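Local coordinates for Lmo2184 protein (Listeria monocytogenes serovar 1/2a, PDB 5JOQ) that probably binds heme as the surface lipoprotein that serves an ABC-type iron-uptake transporter in substrate capture, at residues T40-T45 / S61-P66; K165-L170 / P221-R226; V169-G174 / G197-K202. All blocks are in the same frame, centred on the assembly; numbering follows the deposited sequence.

Contact 1: T40-T45 / S61-P66; sequences TTVAIT and SSKKLP
Thr45, which packs on Pro66, also puts two donors on Thr41 O. Its backbone N is 3.0 Å from Thr41 O, the usual helical bond. Its hydroxyl joins in, with Thr45 OG1 2.9 Å from Thr41 O. This second donor sits above the carbonyl plane, 39° out of it. The side-chain bond fixes the rotation of Thr45. With chi1 at -60°, OG1 lies beside the backbone N and can turn back to Thr41, while the methyl is left to face the other segment. Thr45 CG2 meets Pro66 CD at 3.9 Å.

One turn back on the same helix face, Val42 makes the larger apolar contact. Both methyls rest against the same branch of Leu65: Val42 CG1 and Val42 CG2 are each 3.9 Å from Leu65 CD2. Val42 CG2 also touches Ser61 OG at 3.6 Å. That hydroxyl has a polar partner of its own, since Lys63 N donates to Ser61 OG over 2.9 Å and closes an ST turn. The aliphatic part of Lys63 passes Val42 CG2 loosely, and its amino end leads away. No hydrogen bond crosses between the segments, and the contact lies near the surface.

On the inner side, Ile44 and Thr45 pack on Ala39 of strand 37-39. Thr41 caps the helix, with Ile44 N 3.1 Å from Thr41 OG1. The arrangement is that of an N-capped first helical turn following a strand of a parallel alpha/beta sheet, with an irregular loop laid along its outer face.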
loop_
_atom_site.group_PDB
_atom_site.type_symbol
_atom_site.label_atom_id
_atom_site.label_comp_id
_atom_site.label_asym_id
_atom_site.label_seq_id
_atom_site.Cartn_x
_atom_site.Cartn_y
_atom_site.Cartn_z
ATOM N N THR A 40 -8.080 6.206 20.301
ATOM C CA THR A 40 -8.270 5.534 19.014
ATOM C C THR A 40 -7.165 5.807 17.993
ATOM O O THR A 40 -7.275 5.336 16.857
ATOM C CB THR A 40 -9.608 5.902 18.366
ATOM O OG1 THR A 40 -9.580 7.290 18.022
ATOM C CG2 THR A 40 -10.773 5.652 19.325
ATOM N N THR A 41 -6.103 6.534 18.350
ATOM C CA THR A 41 -4.989 6.687 17.419
ATOM C C THR A 41 -3.660 6.538 18.147
ATOM O O THR A 41 -3.563 6.736 19.367
ATOM C CB THR A 41 -4.999 8.044 16.702
ATOM O OG1 THR A 41 -4.460 9.039 17.582
ATOM C CG2 THR A 41 -6.431 8.442 16.301
ATOM N N VAL A 42 -2.622 6.224 17.359
ATOM C CA VAL A 42 -1.274 6.093 17.915
ATOM C C VAL A 42 -0.830 7.406 18.558
ATOM O O VAL A 42 -0.320 7.427 19.690
ATOM C CB VAL A 42 -0.283 5.650 16.823
ATOM C CG1 VAL A 42 1.146 5.718 17.371
ATOM C CG2 VAL A 42 -0.601 4.230 16.335
ATOM N N ALA A 43 -1.005 8.526 17.839
ATOM C CA ALA A 43 -0.596 9.833 18.374
ATOM C C ALA A 43 -1.242 10.127 19.726
ATOM O O ALA A 43 -0.580 10.644 20.640
ATOM C CB ALA A 43 -0.939 10.939 17.380
ATOM N N ILE A 44 -2.545 9.860 19.870
ATOM C CA ILE A 44 -3.199 10.153 21.152
ATOM C C ILE A 44 -2.666 9.229 22.233
ATOM O O ILE A 44 -2.459 9.649 23.382
ATOM C CB ILE A 44 -4.738 10.047 21.023
ATOM C CG1 ILE A 44 -5.272 11.201 20.152
ATOM C CG2 ILE A 44 -5.428 10.043 22.416
ATOM C CD1 ILE A 44 -6.672 10.899 19.594
ATOM N N THR A 45 -2.425 7.954 21.885
ATOM C CA THR A 45 -1.918 6.995 22.863
ATOM C C THR A 45 -0.578 7.449 23.424
ATOM O O THR A 45 -0.312 7.297 24.624
ATOM C CB THR A 45 -1.770 5.600 22.219
ATOM O OG1 THR A 45 -3.039 5.136 21.733
ATOM C CG2 THR A 45 -1.299 4.608 23.263
ATOM N N SER A 61 -3.038 -1.426 15.698
ATOM C CA SER A 61 -2.077 -0.889 14.767
ATOM C C SER A 61 -0.816 -1.712 14.683
ATOM O O SER A 61 -0.445 -2.357 15.629
ATOM C CB SER A 61 -1.729 0.545 15.212
ATOM O OG SER A 61 -0.526 1.031 14.677
ATOM N N SER A 62 -0.139 -1.656 13.553
ATOM C CA SER A 62 1.152 -2.328 13.464
ATOM C C SER A 62 2.279 -1.494 14.052
ATOM O O SER A 62 3.385 -2.009 14.197
ATOM C CB SER A 62 1.480 -2.658 12.005
ATOM O OG SER A 62 1.514 -1.448 11.260
ATOM N N LYS A 63 2.031 -0.229 14.383
ATOM C CA LYS A 63 3.061 0.623 14.944
ATOM C C LYS A 63 3.268 0.306 16.418
ATOM O O LYS A 63 2.341 -0.089 17.123
ATOM C CB LYS A 63 2.690 2.100 14.779
ATOM C CG LYS A 63 2.526 2.531 13.317
ATOM C CD LYS A 63 2.299 4.022 13.195
ATOM C CE LYS A 63 2.056 4.430 11.732
ATOM N NZ LYS A 63 3.269 4.344 10.862
ATOM N N LYS A 64 4.509 0.474 16.866
ATOM C CA LYS A 64 4.857 0.284 18.270
ATOM C C LYS A 64 4.130 1.313 19.142
ATOM O O LYS A 64 4.075 2.508 18.811
ATOM C CB LYS A 64 6.378 0.388 18.437
ATOM C CG LYS A 64 6.883 0.566 19.859
ATOM C CD LYS A 64 6.600 -0.660 20.723
ATOM C CE LYS A 64 6.921 -0.371 22.196
ATOM N NZ LYS A 64 6.503 -1.495 23.086
ATOM N N LEU A 65 3.536 0.842 20.237
ATOM C CA LEU A 65 2.855 1.699 21.193
ATOM C C LEU A 65 3.630 1.737 22.505
ATOM O O LEU A 65 4.446 0.851 22.780
ATOM C CB LEU A 65 1.426 1.201 21.450
ATOM C CG LEU A 65 0.473 1.270 20.252
ATOM C CD1 LEU A 65 -0.878 0.785 20.650
ATOM C CD2 LEU A 65 0.373 2.701 19.768
ATOM N N PRO A 66 3.416 2.748 23.342
ATOM C CA PRO A 66 4.101 2.759 24.641
ATOM C C PRO A 66 3.884 1.446 25.388
ATOM O O PRO A 66 2.785 0.875 25.385
ATOM C CB PRO A 66 3.472 3.952 25.369
ATOM C CG PRO A 66 3.011 4.886 24.240
ATOM C CD PRO A 66 2.538 3.913 23.151
#

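Contact 2: K165-L170 / P221-R226; sequences KKPTVL and PDIILR
Thr168 and Asp222 meet with their side chains at about a right angle and trade bonds. Thr168 N donates to Asp222 OD2 over 2.9 Å, and Asp222 N donates to Thr168 OG1, also over 2.9 Å. The carboxylate oxygen is met on its anti side, with the donor 29° out of the carboxylate plane. A chi1 of 55° sets Thr168 OG1 between its own backbone N and carbonyl carbon, where it can face the incoming Asp222 N. Thr168 OG1 also lies 3.3 Å from Asp222 OD2, a long approach.

Past this pair the segments run on as parallel strands, with a 33° angle between their directions. Ile223 N bonds to Thr168 O. Leu170 N then donates to Ile223 O over 3.0 Å, and Leu225 N to Leu170 O over 2.9 Å.

Pro167, Val169, Ile223 and Leu225 make up one apolar side. Pro167 CB meets the end of the Ile223 side chain, with Ile223 CD1 3.8 Å away, the two side chains slanting across each other. Val169 lies obliquely against Leu225, with Val169 CG1 3.9 Å from Leu225 CG. On the other face Leu170 and Pro221 lie side by side and point the same way, Leu170 CB 3.6 Å from Pro221 CG. Ile224 shares this face.

Asp222 OD2 also makes a weak hydrogen bond to a bound citrate, probably from the crystallisation liquor. Helix 187-194 packs through Val192 on Val169 and Leu225, and helix 276-288 covers Pro167, Ile223 and Leu225. Strand 260-262 pairs in parallel with 223-227 on its other edge and extends the mixed sheet.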
loop_
_atom_site.group_PDB
_atom_site.type_symbol
_atom_site.label_atom_id
_atom_site.label_comp_id
_atom_site.label_asym_id
_atom_site.label_seq_id
_atom_site.Cartn_x
_atom_site.Cartn_y
_atom_site.Cartn_z
ATOM N N LYS A 165 17.210 33.448 4.363
ATOM C CA LYS A 165 16.353 33.714 3.221
ATOM C C LYS A 165 15.418 32.534 3.029
ATOM O O LYS A 165 15.836 31.376 3.121
ATOM C CB LYS A 165 17.183 33.953 1.955
ATOM C CG LYS A 165 17.860 35.305 1.955
ATOM C CD LYS A 165 18.400 35.660 0.575
ATOM C CE LYS A 165 18.976 37.077 0.548
ATOM N NZ LYS A 165 19.390 37.500 -0.831
ATOM N N LYS A 166 14.126 32.831 2.760
ATOM C CA LYS A 166 13.104 31.789 2.838
ATOM C C LYS A 166 12.756 31.278 1.454
ATOM O O LYS A 166 12.507 32.090 0.553
ATOM C CB LYS A 166 11.849 32.334 3.510
ATOM C CG LYS A 166 12.127 32.884 4.954
ATOM C CD LYS A 166 12.878 31.852 5.830
ATOM C CE LYS A 166 12.821 32.246 7.326
ATOM N NZ LYS A 166 13.459 33.587 7.628
ATOM N N PRO A 167 12.685 29.973 1.270
ATOM C CA PRO A 167 12.269 29.440 -0.027
ATOM C C PRO A 167 10.744 29.376 -0.159
ATOM O O PRO A 167 10.074 29.281 0.841
ATOM C CB PRO A 167 12.788 28.018 0.019
ATOM C CG PRO A 167 12.646 27.647 1.444
ATOM C CD PRO A 167 12.914 28.887 2.231
ATOM N N THR A 168 10.218 29.421 -1.371
ATOM C CA THR A 168 8.795 29.256 -1.583
ATOM C C THR A 168 8.605 27.724 -1.696
ATOM O O THR A 168 9.447 27.041 -2.247
ATOM C CB THR A 168 8.305 29.966 -2.846
ATOM O OG1 THR A 168 9.075 29.519 -3.951
ATOM C CG2 THR A 168 8.443 31.479 -2.700
ATOM N N VAL A 169 7.508 27.207 -1.172
ATOM C CA VAL A 169 7.259 25.783 -1.171
ATOM C C VAL A 169 5.878 25.350 -1.651
ATOM O O VAL A 169 4.896 25.963 -1.322
ATOM C CB VAL A 169 7.429 25.213 0.261
ATOM C CG1 VAL A 169 7.298 23.700 0.283
ATOM C CG2 VAL A 169 8.722 25.691 0.898
ATOM N N LEU A 170 5.839 24.270 -2.416
ATOM C CA LEU A 170 4.587 23.692 -2.859
ATOM C C LEU A 170 4.498 22.338 -2.152
ATOM O O LEU A 170 5.407 21.538 -2.236
ATOM C CB LEU A 170 4.538 23.523 -4.364
ATOM C CG LEU A 170 3.472 22.571 -4.889
ATOM C CD1 LEU A 170 2.100 22.993 -4.413
ATOM C CD2 LEU A 170 3.509 22.470 -6.398
ATOM N N PRO A 221 7.442 27.192 -7.447
ATOM C CA PRO A 221 8.009 27.009 -6.102
ATOM C C PRO A 221 9.489 26.656 -6.176
ATOM O O PRO A 221 9.932 25.941 -7.076
ATOM C CB PRO A 221 7.188 25.853 -5.501
ATOM C CG PRO A 221 6.681 25.082 -6.761
ATOM C CD PRO A 221 6.370 26.216 -7.745
ATOM N N ASP A 222 10.261 27.173 -5.221
ATOM C CA ASP A 222 11.658 26.753 -5.104
ATOM C C ASP A 222 11.757 25.258 -4.823
ATOM O O ASP A 222 12.641 24.562 -5.341
ATOM C CB ASP A 222 12.322 27.523 -3.969
ATOM C CG ASP A 222 12.488 28.999 -4.282
ATOM O OD1 ASP A 222 12.823 29.308 -5.429
ATOM O OD2 ASP A 222 12.267 29.829 -3.374
ATOM N N ILE A 223 10.870 24.753 -3.981
ATOM C CA ILE A 223 10.915 23.386 -3.468
ATOM C C ILE A 223 9.540 22.759 -3.596
ATOM O O ILE A 223 8.527 23.422 -3.334
ATOM C CB ILE A 223 11.343 23.374 -1.987
ATOM C CG1 ILE A 223 12.775 23.887 -1.833
ATOM C CG2 ILE A 223 11.171 21.967 -1.358
ATOM C CD1 ILE A 223 13.129 24.255 -0.341
ATOM N N ILE A 224 9.491 21.465 -3.951
ATOM C CA ILE A 224 8.235 20.712 -3.879
ATOM C C ILE A 224 8.405 19.599 -2.856
ATOM O O ILE A 224 9.427 18.904 -2.870
ATOM C CB ILE A 224 7.818 20.141 -5.243
ATOM C CG1 ILE A 224 7.624 21.285 -6.267
ATOM C CG2 ILE A 224 6.532 19.259 -5.087
ATOM C CD1 ILE A 224 7.446 20.772 -7.721
ATOM N N LEU A 225 7.443 19.488 -1.932
ATOM C CA LEU A 225 7.370 18.428 -0.935
ATOM C C LEU A 225 6.166 17.554 -1.254
ATOM O O LEU A 225 5.111 18.074 -1.629
ATOM C CB LEU A 225 7.202 18.980 0.497
ATOM C CG LEU A 225 8.225 20.019 0.972
ATOM C CD1 LEU A 225 7.919 20.427 2.431
ATOM C CD2 LEU A 225 9.675 19.465 0.836
ATOM N N ARG A 226 6.325 16.227 -1.110
ATOM C CA ARG A 226 5.236 15.289 -1.389
ATOM C C ARG A 226 5.030 14.365 -0.199
ATOM O O ARG A 226 5.991 13.954 0.446
ATOM C CB ARG A 226 5.528 14.423 -2.654
ATOM C CG ARG A 226 5.672 15.248 -3.967
ATOM C CD ARG A 226 5.943 14.279 -5.192
ATOM N NE ARG A 226 7.208 13.539 -4.999
ATOM C CZ ARG A 226 8.094 13.325 -5.962
ATOM N NH1 ARG A 226 7.856 13.796 -7.184
ATOM N NH2 ARG A 226 9.227 12.680 -5.708
#

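Contact 3: V169-G174 / G197-K202; sequences VLILMG and GENVIK
An Asx turn at Asn199 ends a one-bridge parallel pairing with Val169 and sets the asparagine beside Ile171. Two backbone bonds frame the bridge. Val169 N donates to Glu198 O over 2.8 Å. Val200 N donates to Val169 O over 2.9 Å. The pairing stops there, as the chain turns away at Val200. Asn199 OD1 holds the turn by accepting from Ile201 N at 3.0 Å.

The next backbone N-H on this edge of the strand, that of Ile171, is met through water. The water accepts from Ile171 N at 2.8 Å and donates to Asn199 OD1, again at 2.8 Å. One amide oxygen thus serves both the turn and the water. The amide is brought in by a chi1 of -158°, which carries CG away from the backbone N. Its other end, Asn199 ND2, lies 3.7 Å from Ile171 CD1 and donates to Val182 O.

Val182 belongs to strand 180-182, which takes over as the partner of 168-173 beyond the water. Strand 168-173 is the hub of this mixed sheet, since 223-227 also pairs with it.

Apolar packing flanks the bridge. Val169 CG2 lies over Gly197 CA, where there is no side chain in the way. Leu170 CB meets Val200 CG2 at 3.9 Å, the two side chains slanting past each other. Leu216 of helix 213-219 packs on both. On the outer side Lys202 NZ donates to Asn199 O at 2.9 Å, in the carbonyl plane, and forms a salt bridge with Glu198, in which the hydrogen bond to OE2 is weak. Farther along the strand, Met173 packs on Met238 of a second subunit.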
loop_
_atom_site.group_PDB
_atom_site.type_symbol
_atom_site.label_atom_id
_atom_site.label_comp_id
_atom_site.label_asym_id
_atom_site.label_seq_id
_atom_site.Cartn_x
_atom_site.Cartn_y
_atom_site.Cartn_z
ATOM N N VAL A 169 7.508 27.207 -1.172
ATOM C CA VAL A 169 7.259 25.783 -1.171
ATOM C C VAL A 169 5.878 25.350 -1.651
ATOM O O VAL A 169 4.896 25.963 -1.322
ATOM C CB VAL A 169 7.429 25.213 0.261
ATOM C CG1 VAL A 169 7.298 23.700 0.283
ATOM C CG2 VAL A 169 8.722 25.691 0.898
ATOM N N LEU A 170 5.839 24.270 -2.416
ATOM C CA LEU A 170 4.587 23.692 -2.859
ATOM C C LEU A 170 4.498 22.338 -2.152
ATOM O O LEU A 170 5.407 21.538 -2.236
ATOM C CB LEU A 170 4.538 23.523 -4.364
ATOM C CG LEU A 170 3.472 22.571 -4.889
ATOM C CD1 LEU A 170 2.100 22.993 -4.413
ATOM C CD2 LEU A 170 3.509 22.470 -6.398
ATOM N N ILE A 171 3.396 22.107 -1.457
ATOM C CA ILE A 171 3.189 20.873 -0.719
ATOM C C ILE A 171 2.084 20.032 -1.388
ATOM O O ILE A 171 0.974 20.496 -1.552
ATOM C CB ILE A 171 2.786 21.123 0.745
ATOM C CG1 ILE A 171 3.705 22.115 1.437
ATOM C CG2 ILE A 171 2.768 19.832 1.539
ATOM C CD1 ILE A 171 3.119 22.676 2.699
ATOM N N LEU A 172 2.398 18.796 -1.744
ATOM C CA LEU A 172 1.431 17.930 -2.426
ATOM C C LEU A 172 1.166 16.719 -1.541
ATOM O O LEU A 172 2.096 16.182 -0.934
ATOM C CB LEU A 172 1.975 17.455 -3.797
ATOM C CG LEU A 172 2.321 18.556 -4.809
ATOM C CD1 LEU A 172 2.945 17.930 -6.072
ATOM C CD2 LEU A 172 1.077 19.372 -5.152
ATOM N N MET A 173 -0.096 16.290 -1.458
ATOM C CA MET A 173 -0.470 15.086 -0.733
ATOM C C MET A 173 -1.235 14.185 -1.697
ATOM O O MET A 173 -2.215 14.630 -2.288
ATOM C CB MET A 173 -1.374 15.429 0.485
ATOM C CG MET A 173 -1.810 14.236 1.238
ATOM S SD MET A 173 -2.951 14.604 2.592
ATOM C CE MET A 173 -4.489 15.088 1.785
ATOM N N GLY A 174 -0.833 12.927 -1.826
ATOM C CA GLY A 174 -1.644 12.013 -2.620
ATOM C C GLY A 174 -0.817 11.125 -3.533
ATOM O O GLY A 174 0.340 10.822 -3.211
ATOM N N GLY A 197 9.399 28.214 5.636
ATOM C CA GLY A 197 8.996 28.135 4.240
ATOM C C GLY A 197 7.797 29.028 3.953
ATOM O O GLY A 197 6.925 29.205 4.785
ATOM N N GLU A 198 7.746 29.580 2.734
ATOM C CA GLU A 198 6.620 30.389 2.262
ATOM C C GLU A 198 5.772 29.567 1.286
ATOM O O GLU A 198 6.183 29.322 0.151
ATOM C CB GLU A 198 7.133 31.666 1.589
ATOM C CG GLU A 198 6.042 32.504 0.957
ATOM C CD GLU A 198 6.599 33.708 0.168
ATOM O OE1 GLU A 198 7.759 34.131 0.422
ATOM O OE2 GLU A 198 5.878 34.216 -0.715
ATOM N N ASN A 199 4.573 29.165 1.718
ATOM C CA ASN A 199 3.696 28.338 0.885
ATOM C C ASN A 199 3.351 29.132 -0.368
ATOM O O ASN A 199 3.050 30.331 -0.286
ATOM C CB ASN A 199 2.426 27.998 1.685
ATOM C CG ASN A 199 1.707 26.759 1.157
ATOM O OD1 ASN A 199 1.478 26.635 -0.046
ATOM N ND2 ASN A 199 1.376 25.836 2.051
ATOM N N VAL A 200 3.406 28.490 -1.540
ATOM C CA VAL A 200 2.987 29.214 -2.735
ATOM C C VAL A 200 1.497 29.511 -2.712
ATOM O O VAL A 200 1.044 30.367 -3.473
ATOM C CB VAL A 200 3.319 28.467 -4.052
ATOM C CG1 VAL A 200 4.810 28.496 -4.307
ATOM C CG2 VAL A 200 2.753 27.014 -4.048
ATOM N N ILE A 201 0.720 28.800 -1.902
ATOM C CA ILE A 201 -0.726 29.024 -1.782
ATOM C C ILE A 201 -0.961 29.929 -0.601
ATOM O O ILE A 201 -0.479 29.649 0.499
ATOM C CB ILE A 201 -1.511 27.705 -1.591
ATOM C CG1 ILE A 201 -1.274 26.779 -2.757
ATOM C CG2 ILE A 201 -2.992 27.998 -1.513
ATOM C CD1 ILE A 201 -1.677 27.407 -4.090
ATOM N N LYS A 202 -1.693 31.021 -0.816
ATOM C CA LYS A 202 -1.932 31.976 0.246
ATOM C C LYS A 202 -3.401 32.335 0.305
ATOM O O LYS A 202 -4.124 32.251 -0.686
ATOM C CB LYS A 202 -1.107 33.258 0.048
ATOM C CG LYS A 202 0.376 33.005 0.083
ATOM C CD LYS A 202 1.160 34.277 -0.180
ATOM C CE LYS A 202 2.658 33.964 -0.334
ATOM N NZ LYS A 202 2.955 32.999 -1.464
HETATM O O HOH W 1 1.342 24.005 -0.974
#

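How the contacts relate
From the N terminus, contact 1 comes first and closes before the other two open. Its short loop of 15 residues runs from helix 42-50 through strand 57-58, and it ties that helix to the loop before strand 73-77. The chain then passes through helix 140-161 to strand 168-173. Contacts 2 and 3 both start from this strand and share Val169 and Leu170. The loop of contact 3, through strand 180-182 and helix 187-194, lies within that of contact 2, which also takes in helix 213-219. Their centres are about 7 Å apart, within one sheet. Contact 1 lies across the chain's centre, about 31 Å from contact 2, centre to centre.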